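PDB 6J31: kcn28 from Kitasatospora, which is a two-domain protein of the GT-B fold whose C-terminal half resembles erythromycin biosynthesis protein CIII. Local coordinates for residues A[112-117]-A[122-127]; A[163-168]-A[173-178]; A[191-196]-A[306-311]; A[233-238]-A[244-249]; A[248-253]-A[261-266]. All coordinates share one frame; numbering follows the deposited sequence.

Contact 1. Residues A[112-117]-A[122-127]; sequences PARVLA and IPSIQI
The guanidinium group of R114 is carried past S124 rather than laid on it: it is the methylene CG that meets S124 OG, at 3.8 Å, while NH1 goes on to weak hydrogen bonds with the carbonyls of D177 and L181. I173 packs against this arginine as well. With CG anti to the backbone N (chi1 177°), the extended chain of R114 carries the guanidinium away from the strand, toward helix 177-180, and leaves S124 only its aliphatic part. S124 turns its CB toward the helix and meets A117 CB at 3.9 Å. These residues belong to a beta-alpha-beta unit of the N-terminal Rossmann-like domain: strand 103-107, helix 112-120, then strand 124-128, which pairs parallel to 103-107. Between helix and strand the chain turns back tightly, and I122 N donates to A117 O at 2.9 Å in a nearly straight bond (167° at the hydrogen). A117 CB also lies close to the carbonyl I122 O, 3.3 Å away, so this small side chain meets both the I122 carbonyl and S124. On its far side the helix is covered by helix 74-96, where V115 and L116 both touch L89.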
# COMPACT_ATOMS: atom_id res chain seq x y z
N PRO A 112 -1.87 4.93 17.40
CA PRO A 112 -2.40 4.98 18.77
C PRO A 112 -2.29 3.66 19.50
O PRO A 112 -2.22 3.65 20.73
CB PRO A 112 -3.86 5.40 18.57
CG PRO A 112 -3.81 6.25 17.37
CD PRO A 112 -2.81 5.58 16.46
N ALA A 113 -2.25 2.54 18.78
CA ALA A 113 -2.01 1.25 19.43
C ALA A 113 -0.65 1.21 20.10
O ALA A 113 -0.50 0.59 21.16
CB ALA A 113 -2.14 0.12 18.41
N ARG A 114 0.36 1.88 19.52
CA ARG A 114 1.66 1.94 20.19
C ARG A 114 1.59 2.74 21.48
O ARG A 114 2.18 2.35 22.49
CB ARG A 114 2.71 2.55 19.26
CG ARG A 114 4.06 2.71 19.92
CD ARG A 114 5.03 3.47 19.02
NE ARG A 114 6.36 3.54 19.62
CZ ARG A 114 7.38 4.24 19.12
NH1 ARG A 114 7.22 4.97 18.03
NH2 ARG A 114 8.55 4.22 19.74
N VAL A 115 0.84 3.85 21.47
CA VAL A 115 0.66 4.62 22.70
C VAL A 115 0.04 3.74 23.77
O VAL A 115 0.47 3.74 24.93
CB VAL A 115 -0.21 5.87 22.42
CG1 VAL A 115 -0.51 6.61 23.73
CG2 VAL A 115 0.46 6.78 21.41
N LEU A 116 -0.96 2.95 23.38
CA LEU A 116 -1.59 2.03 24.31
C LEU A 116 -0.59 0.99 24.80
O LEU A 116 -0.52 0.68 25.99
CB LEU A 116 -2.78 1.36 23.62
CG LEU A 116 -4.01 0.94 24.41
CD1 LEU A 116 -4.65 -0.32 23.85
CD2 LEU A 116 -3.73 0.84 25.90
N ALA A 117 0.24 0.47 23.88
CA ALA A 117 1.24 -0.52 24.25
C ALA A 117 2.26 0.06 25.22
O ALA A 117 2.71 -0.62 26.14
CB ALA A 117 1.93 -1.06 23.00
N ILE A 122 3.50 -3.33 26.97
CA ILE A 122 3.33 -4.44 26.04
C ILE A 122 4.17 -4.12 24.81
O ILE A 122 4.19 -2.96 24.37
CB ILE A 122 1.85 -4.65 25.70
CG1 ILE A 122 1.03 -4.88 26.97
CG2 ILE A 122 1.64 -5.85 24.78
CD1 ILE A 122 -0.45 -5.01 26.74
N PRO A 123 4.90 -5.08 24.25
CA PRO A 123 5.65 -4.82 23.02
C PRO A 123 4.72 -4.58 21.84
O PRO A 123 3.62 -5.12 21.77
CB PRO A 123 6.50 -6.08 22.82
CG PRO A 123 5.86 -7.13 23.67
CD PRO A 123 5.16 -6.43 24.80
N SER A 124 5.18 -3.73 20.92
CA SER A 124 4.44 -3.37 19.72
C SER A 124 5.33 -3.51 18.48
O SER A 124 6.55 -3.32 18.55
CB SER A 124 3.90 -1.94 19.80
OG SER A 124 4.95 -0.99 19.75
N ILE A 125 4.71 -3.87 17.36
CA ILE A 125 5.39 -4.02 16.08
C ILE A 125 4.58 -3.30 15.02
O ILE A 125 3.40 -3.60 14.82
CB ILE A 125 5.58 -5.49 15.68
CG1 ILE A 125 6.30 -6.27 16.78
CG2 ILE A 125 6.33 -5.59 14.35
CD1 ILE A 125 6.25 -7.76 16.58
N GLN A 126 5.21 -2.36 14.31
CA GLN A 126 4.54 -1.69 13.21
C GLN A 126 4.51 -2.59 11.98
O GLN A 126 5.47 -3.30 11.69
CB GLN A 126 5.26 -0.38 12.87
CG GLN A 126 4.62 0.40 11.74
CD GLN A 126 5.60 1.37 11.10
OE1 GLN A 126 6.56 0.96 10.46
NE2 GLN A 126 5.37 2.66 11.31
N ILE A 127 3.38 -2.56 11.27
CA ILE A 127 3.22 -3.25 10.00
C ILE A 127 3.07 -2.17 8.94
O ILE A 127 2.02 -1.52 8.84
CB ILE A 127 2.01 -4.20 10.00
CG1 ILE A 127 2.02 -5.08 11.26
CG2 ILE A 127 2.01 -5.08 8.75
CD1 ILE A 127 3.11 -6.13 11.27

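Contact 2. Residues A[163-168]-A[173-178]; sequences AWLEDS and IDAGDL
L165, near the C-terminal end of helix 152-167, packs against the chain as it comes back through A175 into helix 177-180. This helix-loop-helix turn belongs to the helical excursion that the N-terminal domain of the GT-B fold makes here between sheet strands 124-128 and 185-187. No hydrogen bond joins the two segments; van der Waals contact does, most of it through one methyl. L165 CD2 lies 3.7 Å from A175 CA and 3.9 Å from A175 CB, and it also rests on the carbonyl I173 O at 3.6 Å. The leucine reaches there with CG beside its own backbone N (chi1 -81°), but a chi2 of 24° lies away from a staggered value, so the exact placing of the two methyls is less certain. A175 also touches F161 and D162, about one turn earlier on the same helix as L165, while L178 points its CB toward helix 152-167 and its side chain packs on Y111 and on V115 of helix 112-120. Hydrogen bonds within 173-178 shape the returning chain, and R138 ties it from outside. L178 N donates to D174 O at 3.0 Å. R138 forms a salt bridge with D177 OD1 and a long, weak ion pair with D174. The D174 carboxylate caps the turn that leads into the helix: its OD2 accepts weakly from two successive amides, G176 N at 2.9 Å and D177 N at 3.3 Å.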
# COMPACT_ATOMS: atom_id res chain seq x y z
N ALA A 163 -0.05 17.96 22.78
CA ALA A 163 -0.94 17.86 23.93
C ALA A 163 -1.56 16.48 24.03
O ALA A 163 -1.74 15.95 25.13
CB ALA A 163 -2.02 18.93 23.84
N TRP A 164 -1.92 15.88 22.89
CA TRP A 164 -2.48 14.53 22.91
C TRP A 164 -1.46 13.52 23.44
O TRP A 164 -1.82 12.63 24.22
CB TRP A 164 -2.97 14.13 21.52
CG TRP A 164 -3.44 12.72 21.46
CD1 TRP A 164 -4.52 12.19 22.09
CD2 TRP A 164 -2.85 11.65 20.71
NE1 TRP A 164 -4.64 10.86 21.79
CE2 TRP A 164 -3.63 10.50 20.94
CE3 TRP A 164 -1.75 11.55 19.86
CZ2 TRP A 164 -3.33 9.27 20.36
CZ3 TRP A 164 -1.45 10.33 19.29
CH2 TRP A 164 -2.24 9.21 19.54
N LEU A 165 -0.19 13.66 23.06
CA LEU A 165 0.85 12.78 23.60
C LEU A 165 0.96 12.95 25.11
O LEU A 165 1.02 11.96 25.85
CB LEU A 165 2.20 13.05 22.94
CG LEU A 165 2.61 12.49 21.57
CD1 LEU A 165 1.44 12.16 20.69
CD2 LEU A 165 3.54 13.46 20.85
N GLU A 166 1.01 14.20 25.58
CA GLU A 166 1.12 14.44 27.01
C GLU A 166 -0.11 13.96 27.75
O GLU A 166 0.00 13.33 28.81
CB GLU A 166 1.38 15.93 27.26
CG GLU A 166 2.72 16.38 26.68
CD GLU A 166 3.05 17.82 26.97
OE1 GLU A 166 2.16 18.56 27.44
OE2 GLU A 166 4.21 18.23 26.72
N ASP A 167 -1.30 14.23 27.22
CA ASP A 167 -2.52 13.76 27.86
C ASP A 167 -2.62 12.24 27.86
O ASP A 167 -3.25 11.66 28.75
CB ASP A 167 -3.75 14.36 27.18
CG ASP A 167 -4.98 14.30 28.06
OD1 ASP A 167 -4.91 14.74 29.22
OD2 ASP A 167 -6.02 13.80 27.58
N SER A 168 -2.00 11.57 26.88
CA SER A 168 -2.10 10.13 26.74
C SER A 168 -0.99 9.39 27.47
O SER A 168 -0.90 8.16 27.37
CB SER A 168 -2.10 9.72 25.27
OG SER A 168 -3.01 10.50 24.52
N ILE A 173 8.09 11.28 24.10
CA ILE A 173 8.31 10.90 22.71
C ILE A 173 7.83 12.02 21.79
O ILE A 173 6.80 12.65 22.04
CB ILE A 173 7.64 9.56 22.38
CG1 ILE A 173 8.10 9.06 21.00
CG2 ILE A 173 6.13 9.67 22.43
CD1 ILE A 173 7.83 7.60 20.77
N ASP A 174 8.61 12.27 20.74
CA ASP A 174 8.27 13.28 19.74
C ASP A 174 7.16 12.77 18.83
O ASP A 174 7.07 11.57 18.54
CB ASP A 174 9.51 13.65 18.93
CG ASP A 174 9.20 14.46 17.68
OD1 ASP A 174 8.72 15.61 17.81
OD2 ASP A 174 9.43 13.95 16.57
N ALA A 175 6.32 13.69 18.35
CA ALA A 175 5.19 13.30 17.51
C ALA A 175 5.65 12.65 16.22
O ALA A 175 4.90 11.85 15.64
CB ALA A 175 4.32 14.51 17.21
N GLY A 176 6.83 13.01 15.72
CA GLY A 176 7.36 12.35 14.54
C GLY A 176 7.90 10.96 14.82
O GLY A 176 7.68 10.03 14.04
N ASP A 177 8.64 10.81 15.93
CA ASP A 177 9.23 9.51 16.26
C ASP A 177 8.15 8.47 16.52
O ASP A 177 8.17 7.38 15.93
CB ASP A 177 10.15 9.67 17.47
CG ASP A 177 11.46 10.34 17.11
OD1 ASP A 177 11.64 10.70 15.92
OD2 ASP A 177 12.30 10.50 18.01
N LEU A 178 7.22 8.76 17.42
CA LEU A 178 5.94 8.08 17.40
C LEU A 178 5.35 8.28 16.02
O LEU A 178 5.35 9.40 15.51
CB LEU A 178 5.03 8.66 18.49
CG LEU A 178 3.65 8.15 18.90
CD1 LEU A 178 2.58 8.55 17.91
CD2 LEU A 178 3.61 6.66 19.14

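Contact 3. Residues A[191-196]-A[306-311]; sequences RFLQPD and GGIQEG
L193 sends its CG anti to the carbonyl carbon (chi1 -69°) and its CD1 anti to CA, a stretched-out leucine whose end methyl is set down on the side chains of I308 and Q309. I308 answers with CG2, the branch lying anti to its own backbone N. The meeting bridges the two Rossmann-like domains of the GT-B fold: 191-196 is the loop after strand 185-187 of the N-terminal sheet, and 306-311 belongs to helix 305-314 of the C-terminal domain. L193 CD1 is 3.8 Å from Q309 CG and 3.9 Å from I308 CG2, so a single methyl touches both neighbours. The leucine and isoleucine side chains run past one another in opposite directions, whereas Q309 crosses L193 at a slant and presents only its aliphatic CG. L193 also packs on M305 and L312 of the same helix and is buried; I308 packs in turn on N330 and V334 of helix 327-336. The loop itself is braced by Q194, whose NE2 bonds V132 O and also donates to P195 O at 3.0 Å; that second bond is nearly straight (168°), lies close to the Q194 amide plane and is aimed at a lone pair in the P195 carbonyl plane.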
# COMPACT_ATOMS: atom_id res chain seq x y z
N ARG A 191 13.54 -4.59 -0.34
CA ARG A 191 14.47 -3.48 -0.15
C ARG A 191 14.65 -2.67 -1.43
O ARG A 191 14.90 -1.46 -1.37
CB ARG A 191 15.82 -3.99 0.38
CG ARG A 191 16.79 -4.52 -0.67
CD ARG A 191 18.17 -4.92 -0.12
NE ARG A 191 18.11 -5.72 1.11
CZ ARG A 191 18.25 -5.23 2.33
NH1 ARG A 191 18.47 -3.94 2.52
NH2 ARG A 191 18.17 -6.05 3.38
N PHE A 192 14.51 -3.31 -2.60
CA PHE A 192 14.69 -2.56 -3.85
C PHE A 192 13.52 -1.64 -4.17
O PHE A 192 13.60 -0.89 -5.15
CB PHE A 192 14.97 -3.51 -5.02
CG PHE A 192 13.86 -4.48 -5.34
CD1 PHE A 192 12.71 -4.07 -5.99
CD2 PHE A 192 13.99 -5.82 -5.02
CE1 PHE A 192 11.70 -4.97 -6.29
CE2 PHE A 192 12.99 -6.73 -5.31
CZ PHE A 192 11.84 -6.30 -5.95
N LEU A 193 12.43 -1.69 -3.39
CA LEU A 193 11.33 -0.73 -3.51
C LEU A 193 11.33 0.30 -2.38
O LEU A 193 10.40 1.10 -2.29
CB LEU A 193 9.98 -1.46 -3.54
CG LEU A 193 9.67 -2.28 -4.78
CD1 LEU A 193 8.24 -2.82 -4.77
CD2 LEU A 193 9.93 -1.46 -6.05
N GLN A 194 12.38 0.32 -1.55
CA GLN A 194 12.50 1.27 -0.47
C GLN A 194 13.48 2.36 -0.87
O GLN A 194 14.67 2.07 -1.06
CB GLN A 194 12.98 0.59 0.81
CG GLN A 194 13.47 1.55 1.90
CD GLN A 194 12.32 2.26 2.61
OE1 GLN A 194 11.41 1.62 3.14
NE2 GLN A 194 12.37 3.58 2.64
N PRO A 195 13.04 3.61 -1.02
CA PRO A 195 13.99 4.68 -1.32
C PRO A 195 14.95 4.87 -0.16
O PRO A 195 14.56 4.76 1.01
CB PRO A 195 13.09 5.91 -1.53
CG PRO A 195 11.71 5.37 -1.75
CD PRO A 195 11.64 4.07 -1.01
N ASP A 196 16.21 5.13 -0.49
CA ASP A 196 17.27 5.36 0.49
C ASP A 196 17.33 4.23 1.53
O ASP A 196 17.39 4.46 2.74
CB ASP A 196 17.10 6.71 1.18
CG ASP A 196 17.21 7.87 0.22
OD1 ASP A 196 18.19 7.92 -0.55
OD2 ASP A 196 16.32 8.75 0.24
N GLY A 306 0.69 -1.52 -4.13
CA GLY A 306 -0.02 -2.76 -4.40
C GLY A 306 0.08 -3.17 -5.86
O GLY A 306 0.38 -4.33 -6.17
N GLY A 307 -0.17 -2.23 -6.77
CA GLY A 307 -0.07 -2.55 -8.19
C GLY A 307 1.35 -2.89 -8.61
O GLY A 307 1.56 -3.82 -9.40
N ILE A 308 2.33 -2.15 -8.11
CA ILE A 308 3.72 -2.37 -8.51
C ILE A 308 4.19 -3.75 -8.08
O ILE A 308 4.83 -4.48 -8.85
CB ILE A 308 4.62 -1.26 -7.96
CG1 ILE A 308 4.54 -0.03 -8.86
CG2 ILE A 308 6.06 -1.75 -7.82
CD1 ILE A 308 5.26 1.15 -8.31
N GLN A 309 3.88 -4.14 -6.84
CA GLN A 309 4.26 -5.46 -6.37
C GLN A 309 3.51 -6.55 -7.12
O GLN A 309 4.04 -7.66 -7.30
CB GLN A 309 4.02 -5.57 -4.87
CG GLN A 309 4.95 -4.66 -4.06
CD GLN A 309 4.99 -5.03 -2.60
OE1 GLN A 309 4.79 -4.18 -1.73
NE2 GLN A 309 5.24 -6.29 -2.32
N GLU A 310 2.27 -6.28 -7.55
CA GLU A 310 1.55 -7.24 -8.38
C GLU A 310 2.18 -7.36 -9.76
O GLU A 310 2.24 -8.45 -10.34
CB GLU A 310 0.08 -6.86 -8.47
CG GLU A 310 -0.77 -7.45 -7.35
CD GLU A 310 -2.17 -6.89 -7.33
OE1 GLU A 310 -2.42 -5.90 -8.05
OE2 GLU A 310 -3.02 -7.45 -6.62
N GLY A 311 2.65 -6.23 -10.32
CA GLY A 311 3.35 -6.29 -11.59
C GLY A 311 4.64 -7.08 -11.49
O GLY A 311 4.94 -7.91 -12.36

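Contact 4. Residues A[233-238]-A[244-249]; sequences VSLGSH and PFYETC
V233 lies in the strand, and two residues on L235 and G236 are the centres of two consecutive inverse gamma turns; the nearest CA of the helix to V233 is that of C249, 8.1 Å away. V233 and L235 both direct their CB toward the helix, while S234 between them points its CB away from it, and its OG is weakly hydrogen-bonded to Q289. L235 CD1 is the forward methyl: it lies 4.1 Å from F245 CD2 and 4.5 Å from Y246 CE1, touching both neighbouring aromatic residues. V233 CG1, anti to its backbone N (chi1 176°), meets F245 CE2 at 4.2 Å and C249 SG at 4.1 Å. Both aliphatic side chains approach the phenyl ring obliquely. The ring is also covered from within the helix, where C249 SG sits over one face, 3.4 Å above the plane and toward the rim. Y246 starts off along the helix flank, but its ring swings in toward L235. No hydrogen bond links the segments, so apolar packing alone joins them. Within the C-terminal Rossmann-like domain of the GT-B fold, strand 229-234 runs parallel between 259-264 and 298-301, and helix 243-253 lies on the sheet with F245 against V300 of one neighbouring strand and Y246 against L263 of the other.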
# COMPACT_ATOMS: atom_id res chain seq x y z
N VAL A 233 -4.73 -1.74 -18.36
CA VAL A 233 -4.70 -0.36 -17.86
C VAL A 233 -5.58 -0.31 -16.63
O VAL A 233 -6.80 -0.50 -16.71
CB VAL A 233 -5.17 0.64 -18.92
CG1 VAL A 233 -5.21 2.05 -18.33
CG2 VAL A 233 -4.28 0.59 -20.14
N SER A 234 -4.97 -0.05 -15.47
CA SER A 234 -5.71 -0.03 -14.21
C SER A 234 -5.03 0.98 -13.29
O SER A 234 -3.98 0.69 -12.71
CB SER A 234 -5.76 -1.41 -13.58
OG SER A 234 -6.69 -1.46 -12.52
N LEU A 235 -5.63 2.15 -13.15
CA LEU A 235 -5.12 3.16 -12.23
C LEU A 235 -5.84 2.96 -10.89
O LEU A 235 -6.72 3.73 -10.49
CB LEU A 235 -5.35 4.55 -12.80
CG LEU A 235 -4.94 4.76 -14.26
CD1 LEU A 235 -5.20 6.20 -14.66
CD2 LEU A 235 -3.49 4.39 -14.49
N GLY A 236 -5.44 1.91 -10.19
CA GLY A 236 -6.17 1.46 -9.02
C GLY A 236 -5.90 2.22 -7.75
O GLY A 236 -5.61 1.61 -6.71
N SER A 237 -5.98 3.55 -7.81
CA SER A 237 -5.85 4.36 -6.60
C SER A 237 -7.13 5.13 -6.30
O SER A 237 -7.11 6.34 -6.07
CB SER A 237 -4.66 5.31 -6.73
OG SER A 237 -4.49 6.11 -5.57
N HIS A 238 -8.27 4.42 -6.34
CA HIS A 238 -9.57 4.93 -5.92
C HIS A 238 -10.08 6.04 -6.84
O HIS A 238 -11.14 5.90 -7.45
CB HIS A 238 -9.49 5.41 -4.47
CG HIS A 238 -10.82 5.68 -3.84
ND1 HIS A 238 -11.55 6.82 -4.10
CD2 HIS A 238 -11.54 4.96 -2.95
CE1 HIS A 238 -12.67 6.79 -3.40
NE2 HIS A 238 -12.69 5.67 -2.69
N PRO A 244 -10.47 11.27 -20.21
CA PRO A 244 -9.62 11.68 -21.34
C PRO A 244 -8.41 10.78 -21.53
O PRO A 244 -8.06 10.46 -22.68
CB PRO A 244 -9.21 13.11 -20.97
CG PRO A 244 -10.30 13.59 -20.11
CD PRO A 244 -10.74 12.41 -19.31
N PHE A 245 -7.76 10.35 -20.45
CA PHE A 245 -6.66 9.40 -20.58
C PHE A 245 -7.16 8.06 -21.10
O PHE A 245 -6.49 7.41 -21.91
CB PHE A 245 -5.93 9.23 -19.25
CG PHE A 245 -4.83 8.21 -19.29
CD1 PHE A 245 -3.63 8.48 -19.93
CD2 PHE A 245 -4.99 6.97 -18.68
CE1 PHE A 245 -2.62 7.54 -19.97
CE2 PHE A 245 -3.98 6.03 -18.72
CZ PHE A 245 -2.79 6.31 -19.37
N TYR A 246 -8.33 7.62 -20.62
CA TYR A 246 -8.91 6.36 -21.10
C TYR A 246 -9.16 6.42 -22.60
O TYR A 246 -8.98 5.42 -23.31
CB TYR A 246 -10.21 6.06 -20.35
CG TYR A 246 -10.01 5.73 -18.89
CD1 TYR A 246 -8.85 5.11 -18.46
CD2 TYR A 246 -11.00 6.01 -17.95
CE1 TYR A 246 -8.66 4.80 -17.13
CE2 TYR A 246 -10.82 5.70 -16.62
CZ TYR A 246 -9.65 5.09 -16.21
OH TYR A 246 -9.46 4.78 -14.89
N GLU A 247 -9.61 7.57 -23.09
CA GLU A 247 -9.81 7.75 -24.52
C GLU A 247 -8.49 7.70 -25.28
O GLU A 247 -8.42 7.15 -26.39
CB GLU A 247 -10.59 9.03 -24.78
CG GLU A 247 -12.05 8.90 -24.42
CD GLU A 247 -12.88 10.03 -24.98
OE1 GLU A 247 -13.66 9.81 -25.93
OE2 GLU A 247 -12.71 11.16 -24.46
N THR A 248 -7.42 8.26 -24.72
CA THR A 248 -6.10 8.10 -25.34
C THR A 248 -5.69 6.63 -25.39
O THR A 248 -5.10 6.18 -26.39
CB THR A 248 -5.06 8.93 -24.58
OG1 THR A 248 -5.52 10.28 -24.47
CG2 THR A 248 -3.74 8.91 -25.32
N CYS A 249 -5.99 5.86 -24.34
CA CYS A 249 -5.61 4.45 -24.32
C CYS A 249 -6.34 3.66 -25.41
O CYS A 249 -5.71 2.88 -26.13
CB CYS A 249 -5.89 3.85 -22.94
SG CYS A 249 -4.85 4.51 -21.62

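Contact 5. Residues A[248-253]-A[261-266]; sequences TCVEVF and LVLQIG
L261 leads with its CB, which lies 3.8 Å from both F253 CB and F253 CG, so the leucine begins right at the root of the phenyl ring. Its CG is anti to the backbone N (chi1 160°), and from there the two methyls part. CD1 goes over one face of the F253 ring, 4.2 Å above the plane and toward the rim; V252 CG1 takes the opposite face. CD2 turns to the helix, where it meets the ring atom F253 CD1 at 3.8 Å, the backbone carbonyl C249 O at 3.8 Å and the methyl V250 CG1 at 4.1 Å. The same valine methyl is met from the strand by L263 CD2, again at 3.8 Å, with the two side chains crossing at about a right angle. V262 points to the other side of the sheet, where it packs on W221, so only every second residue of the strand faces the helix. F253 is backed by V357 of helix 350-362 and by A231 of the adjoining strand. The axes of helix 248-253 and strand 261-264 approach to 9.9 Å with their directions 175° opposed, the helix-to-strand return of the beta-alpha-beta crossover 229-234, 243-253, 259-264 in a Rossmann-like domain.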
# COMPACT_ATOMS: atom_id res chain seq x y z
N THR A 248 -7.42 8.26 -24.72
CA THR A 248 -6.10 8.10 -25.34
C THR A 248 -5.69 6.63 -25.39
O THR A 248 -5.10 6.18 -26.39
CB THR A 248 -5.06 8.93 -24.58
OG1 THR A 248 -5.52 10.28 -24.47
CG2 THR A 248 -3.74 8.91 -25.32
N CYS A 249 -5.99 5.86 -24.34
CA CYS A 249 -5.61 4.45 -24.32
C CYS A 249 -6.34 3.66 -25.41
O CYS A 249 -5.71 2.88 -26.13
CB CYS A 249 -5.89 3.85 -22.94
SG CYS A 249 -4.85 4.51 -21.62
N VAL A 250 -7.65 3.86 -25.55
CA VAL A 250 -8.36 3.19 -26.64
C VAL A 250 -7.87 3.71 -27.98
O VAL A 250 -7.69 2.94 -28.93
CB VAL A 250 -9.89 3.33 -26.48
CG1 VAL A 250 -10.37 2.54 -25.28
CG2 VAL A 250 -10.32 4.77 -26.36
N GLU A 251 -7.61 5.02 -28.08
CA GLU A 251 -7.07 5.58 -29.32
C GLU A 251 -5.74 4.92 -29.68
O GLU A 251 -5.42 4.75 -30.86
CB GLU A 251 -6.89 7.09 -29.18
CG GLU A 251 -6.07 7.72 -30.31
CD GLU A 251 -5.87 9.21 -30.13
OE1 GLU A 251 -6.37 9.77 -29.14
OE2 GLU A 251 -5.20 9.82 -30.99
N VAL A 252 -4.93 4.59 -28.67
CA VAL A 252 -3.64 3.94 -28.94
C VAL A 252 -3.85 2.50 -29.36
O VAL A 252 -3.33 2.04 -30.39
CB VAL A 252 -2.73 4.05 -27.71
CG1 VAL A 252 -1.55 3.10 -27.86
CG2 VAL A 252 -2.24 5.48 -27.54
N PHE A 253 -4.60 1.74 -28.56
CA PHE A 253 -4.72 0.31 -28.82
C PHE A 253 -5.69 -0.01 -29.95
O PHE A 253 -5.57 -1.06 -30.58
CB PHE A 253 -5.12 -0.40 -27.53
CG PHE A 253 -4.00 -0.46 -26.52
CD1 PHE A 253 -3.85 0.55 -25.58
CD2 PHE A 253 -3.08 -1.49 -26.56
CE1 PHE A 253 -2.81 0.51 -24.67
CE2 PHE A 253 -2.04 -1.53 -25.65
CZ PHE A 253 -1.91 -0.53 -24.71
N LEU A 261 -6.46 -4.81 -25.37
CA LEU A 261 -6.46 -3.90 -24.24
C LEU A 261 -7.57 -4.28 -23.27
O LEU A 261 -8.73 -4.43 -23.67
CB LEU A 261 -6.65 -2.46 -24.71
CG LEU A 261 -7.14 -1.43 -23.69
CD1 LEU A 261 -6.16 -1.29 -22.54
CD2 LEU A 261 -7.35 -0.09 -24.37
N VAL A 262 -7.21 -4.45 -22.00
CA VAL A 262 -8.16 -4.62 -20.91
C VAL A 262 -8.12 -3.33 -20.11
O VAL A 262 -7.15 -3.06 -19.40
CB VAL A 262 -7.83 -5.83 -20.02
CG1 VAL A 262 -8.77 -5.87 -18.82
CG2 VAL A 262 -7.89 -7.12 -20.81
N LEU A 263 -9.18 -2.54 -20.22
CA LEU A 263 -9.21 -1.19 -19.66
C LEU A 263 -10.12 -1.21 -18.44
O LEU A 263 -11.34 -1.34 -18.57
CB LEU A 263 -9.70 -0.20 -20.71
CG LEU A 263 -9.83 1.27 -20.31
CD1 LEU A 263 -8.66 1.71 -19.47
CD2 LEU A 263 -9.95 2.15 -21.55
N GLN A 264 -9.53 -1.06 -17.26
CA GLN A 264 -10.28 -1.01 -16.01
C GLN A 264 -10.44 0.46 -15.64
O GLN A 264 -9.46 1.14 -15.33
CB GLN A 264 -9.57 -1.80 -14.91
CG GLN A 264 -10.48 -2.14 -13.74
CD GLN A 264 -9.87 -1.79 -12.40
OE1 GLN A 264 -9.80 -2.64 -11.50
NE2 GLN A 264 -9.45 -0.54 -12.24
N ILE A 265 -11.69 0.93 -15.67
CA ILE A 265 -12.01 2.35 -15.53
C ILE A 265 -12.41 2.74 -14.12
O ILE A 265 -12.48 3.94 -13.83
CB ILE A 265 -13.13 2.74 -16.52
CG1 ILE A 265 -14.30 1.78 -16.35
CG2 ILE A 265 -12.61 2.72 -17.94
CD1 ILE A 265 -15.40 2.02 -17.30
N GLY A 266 -12.74 1.78 -13.27
CA GLY A 266 -13.12 2.06 -11.90
C GLY A 266 -14.63 2.13 -11.72
O GLY A 266 -15.40 2.36 -12.65

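Overall arrangement
Contacts 4 and 5 share T248 and C249 and pack one helix on two neighbouring strands, which are joined directly by backbone bonds such as V233 O to Q264 N; both are buried and without hydrogen bonds across them. Contact 1 is the N-terminal counterpart of contact 5, helix to following strand, about 44 Å away between centres, but its tight turn adds a backbone hydrogen bond. Contact 2 touches contact 1 through R114, which meets I173, D177 and L178; lying farther out and only partly buried, it has a solvent-exposed capping aspartate. Contact 3 is the odd one, a small apolar bridge between the domains, with contacts 4 and 5 nested in the long loop it closes.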